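Local structure of monothiol glutaredoxin-S14, chloroplastic (Arabidopsis thaliana, 3IPZ) at residues V20-D29 with S36-K44. The protein is a CGFS-type monothiol glutaredoxin that binds a [2Fe-2S] cluster as a bridged homodimer or with a BolA partner and may donate it to other proteins. Residues are numbered along the deposited sequence; the frame is centred on the assembly and turned at random.
Sequences VVLFMKGTRD and SNTVVQILK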
# COMPACT_ATOMS: atom_id res chain seq x y z
N VAL A 20 0.87 7.97 -2.90
CA VAL A 20 1.17 6.86 -2.01
C VAL A 20 -0.12 6.32 -1.38
O VAL A 20 -0.81 7.04 -0.65
CB VAL A 20 2.14 7.29 -0.89
CG1 VAL A 20 2.50 6.09 -0.00
CG2 VAL A 20 3.41 7.91 -1.50
N VAL A 21 -0.42 5.06 -1.66
CA VAL A 21 -1.62 4.40 -1.13
C VAL A 21 -1.23 3.13 -0.36
O VAL A 21 -0.57 2.23 -0.88
CB VAL A 21 -2.59 4.01 -2.28
CG1 VAL A 21 -3.77 3.22 -1.74
CG2 VAL A 21 -3.06 5.26 -3.00
N LEU A 22 -1.66 3.07 0.90
CA LEU A 22 -1.36 1.93 1.75
C LEU A 22 -2.59 1.08 2.06
O LEU A 22 -3.57 1.58 2.59
CB LEU A 22 -0.79 2.45 3.07
CG LEU A 22 0.05 1.59 4.00
CD1 LEU A 22 -0.44 1.85 5.41
CD2 LEU A 22 -0.03 0.13 3.64
N PHE A 23 -2.54 -0.20 1.74
CA PHE A 23 -3.65 -1.09 2.07
C PHE A 23 -3.22 -1.79 3.35
O PHE A 23 -2.24 -2.51 3.36
CB PHE A 23 -3.90 -2.07 0.93
CG PHE A 23 -4.41 -1.40 -0.31
CD1 PHE A 23 -3.57 -1.16 -1.40
CD2 PHE A 23 -5.74 -0.97 -0.37
CE1 PHE A 23 -4.04 -0.49 -2.52
CE2 PHE A 23 -6.22 -0.29 -1.49
CZ PHE A 23 -5.37 -0.05 -2.58
N MET A 24 -3.95 -1.55 4.43
CA MET A 24 -3.59 -2.10 5.73
C MET A 24 -4.72 -2.74 6.51
O MET A 24 -5.88 -2.76 6.08
CB MET A 24 -3.01 -0.98 6.59
CG MET A 24 -4.01 0.13 6.87
SD MET A 24 -3.33 1.57 7.75
CE MET A 24 -2.88 0.80 9.33
N LYS A 25 -4.36 -3.28 7.67
CA LYS A 25 -5.32 -3.89 8.57
C LYS A 25 -5.56 -2.79 9.60
O LYS A 25 -4.70 -2.49 10.43
CB LYS A 25 -4.72 -5.14 9.22
CG LYS A 25 -4.52 -6.26 8.22
CD LYS A 25 -4.05 -7.53 8.87
CE LYS A 25 -3.98 -8.64 7.84
NZ LYS A 25 -3.44 -9.91 8.44
N GLY A 26 -6.72 -2.16 9.51
CA GLY A 26 -7.03 -1.08 10.42
C GLY A 26 -6.89 0.26 9.75
O GLY A 26 -7.00 0.38 8.53
N THR A 27 -6.62 1.28 10.57
CA THR A 27 -6.49 2.65 10.09
C THR A 27 -5.16 3.20 10.59
O THR A 27 -4.55 2.63 11.50
CB THR A 27 -7.66 3.51 10.64
OG1 THR A 27 -7.71 4.75 9.94
CG2 THR A 27 -7.45 3.79 12.12
N ARG A 28 -4.71 4.31 10.02
CA ARG A 28 -3.43 4.88 10.43
C ARG A 28 -3.36 5.23 11.90
O ARG A 28 -2.30 5.12 12.51
CB ARG A 28 -3.08 6.11 9.59
CG ARG A 28 -3.37 7.44 10.26
CD ARG A 28 -2.88 8.57 9.39
NE ARG A 28 -3.39 8.42 8.03
CZ ARG A 28 -2.85 8.99 6.96
NH1 ARG A 28 -1.77 9.77 7.09
NH2 ARG A 28 -3.37 8.78 5.76
N ASP A 29 -4.47 5.65 12.47
CA ASP A 29 -4.49 6.01 13.88
C ASP A 29 -4.74 4.78 14.75
O ASP A 29 -4.41 4.77 15.92
CB ASP A 29 -5.58 7.05 14.16
CG ASP A 29 -5.31 8.36 13.48
OD1 ASP A 29 -6.29 9.01 13.05
OD2 ASP A 29 -4.13 8.76 13.38
N SER A 36 1.17 -3.81 9.86
CA SER A 36 0.56 -2.61 9.31
C SER A 36 1.10 -1.38 10.04
O SER A 36 1.37 -0.34 9.43
CB SER A 36 -0.97 -2.66 9.46
OG SER A 36 -1.56 -3.52 8.49
N ASN A 37 1.29 -1.50 11.35
CA ASN A 37 1.80 -0.39 12.14
C ASN A 37 3.21 0.05 11.72
O ASN A 37 3.50 1.24 11.64
CB ASN A 37 1.80 -0.74 13.62
CG ASN A 37 2.35 0.39 14.48
OD1 ASN A 37 1.79 1.49 14.52
ND2 ASN A 37 3.47 0.14 15.15
N THR A 38 4.08 -0.92 11.47
CA THR A 38 5.44 -0.62 11.06
C THR A 38 5.47 0.25 9.80
O THR A 38 6.19 1.25 9.75
CB THR A 38 6.25 -1.91 10.77
OG1 THR A 38 6.25 -2.74 11.94
CG2 THR A 38 7.69 -1.56 10.40
N VAL A 39 4.69 -0.11 8.79
CA VAL A 39 4.68 0.67 7.56
C VAL A 39 4.16 2.09 7.81
O VAL A 39 4.74 3.06 7.32
CB VAL A 39 3.86 -0.04 6.44
CG1 VAL A 39 3.84 0.80 5.18
CG2 VAL A 39 4.49 -1.39 6.12
N VAL A 40 3.08 2.22 8.58
CA VAL A 40 2.54 3.54 8.89
C VAL A 40 3.63 4.38 9.55
O VAL A 40 3.88 5.53 9.15
CB VAL A 40 1.31 3.47 9.84
CG1 VAL A 40 1.02 4.85 10.42
CG2 VAL A 40 0.08 2.96 9.08
N GLN A 41 4.29 3.82 10.56
CA GLN A 41 5.34 4.56 11.25
C GLN A 41 6.47 4.94 10.28
O GLN A 41 7.02 6.04 10.37
CB GLN A 41 5.90 3.75 12.43
CG GLN A 41 4.88 3.46 13.54
CD GLN A 41 4.00 4.67 13.87
OE1 GLN A 41 4.49 5.76 14.19
NE2 GLN A 41 2.68 4.48 13.80
N ILE A 42 6.80 4.04 9.36
CA ILE A 42 7.83 4.33 8.38
C ILE A 42 7.37 5.57 7.61
O ILE A 42 8.11 6.55 7.50
CB ILE A 42 8.00 3.19 7.32
CG1 ILE A 42 8.45 1.89 7.97
CG2 ILE A 42 9.01 3.60 6.27
CD1 ILE A 42 9.78 1.92 8.78
N LEU A 43 6.15 5.52 7.09
CA LEU A 43 5.59 6.62 6.31
C LEU A 43 5.45 7.92 7.09
O LEU A 43 5.61 9.00 6.53
CB LEU A 43 4.23 6.23 5.71
CG LEU A 43 4.24 5.09 4.68
CD1 LEU A 43 2.84 4.85 4.20
CD2 LEU A 43 5.16 5.43 3.51
N LYS A 44 5.13 7.83 8.38
CA LYS A 44 5.02 9.03 9.19
C LYS A 44 6.41 9.63 9.43
O LYS A 44 6.58 10.85 9.46
CB LYS A 44 4.33 8.73 10.52
CG LYS A 44 2.82 8.49 10.41
CD LYS A 44 2.15 8.45 11.79
CE LYS A 44 0.64 8.30 11.67
NZ LYS A 44 -0.06 8.37 12.99
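Leu22, at the middle of strand 20-24, meets three residues of the helix that folds back over it: its CG lies 4.0 Å from CG1 of Val39, its CD1 reaches CG2 of Val40, and Leu43 packs on it from farther along the helix. The Leu22 and Val40 side chains cross at about a right angle. Compact, branched residues suit this interface, since beta-branched valines hold their methyls close to the helix backbone while leucine extends to meet them. Val20 continues the apolar row, touching CD1 of Leu43.

Met24, two residues farther along the same face of the strand, reaches the same methyl of Val40 from another direction. Its CG sits between the backbone N and the carbonyl carbon (chi1 63°), and a bend at chi3 brings CE to 3.7 Å from Val40 CG2, with SD alongside; an unbranched, flexible chain can make that turn. Val40 CG1 faces the carbonyl O of Arg28, whose guanidinium is engaged with Asp52 and Phe50.

Where the strand gives way to loop, Ser36 supplies the polar link. Its OG lies beside its own backbone N (chi1 -77°) and accepts a nearly straight hydrogen bond from Lys25 N, 2.9 Å long at 171°, while Met24 CB packs against the same oxygen. Replacing Ser36 with an alanine would probably leave the Lys25 amide without this acceptor and the turn after the strand less firmly held. At the solvent-exposed edge, Lys44 NZ stands 4.1 Å from Asp29 OD2, opposite charges near each other but too far apart for a salt bridge.

The contact thus joins the first strand and helix of a beta-alpha-beta unit in the thioredoxin-like fold through a buried apolar seam, with one directional bond fixing the backbone of Lys25, a probable glutathione-binding residue near Cys33, the inferred cluster ligand.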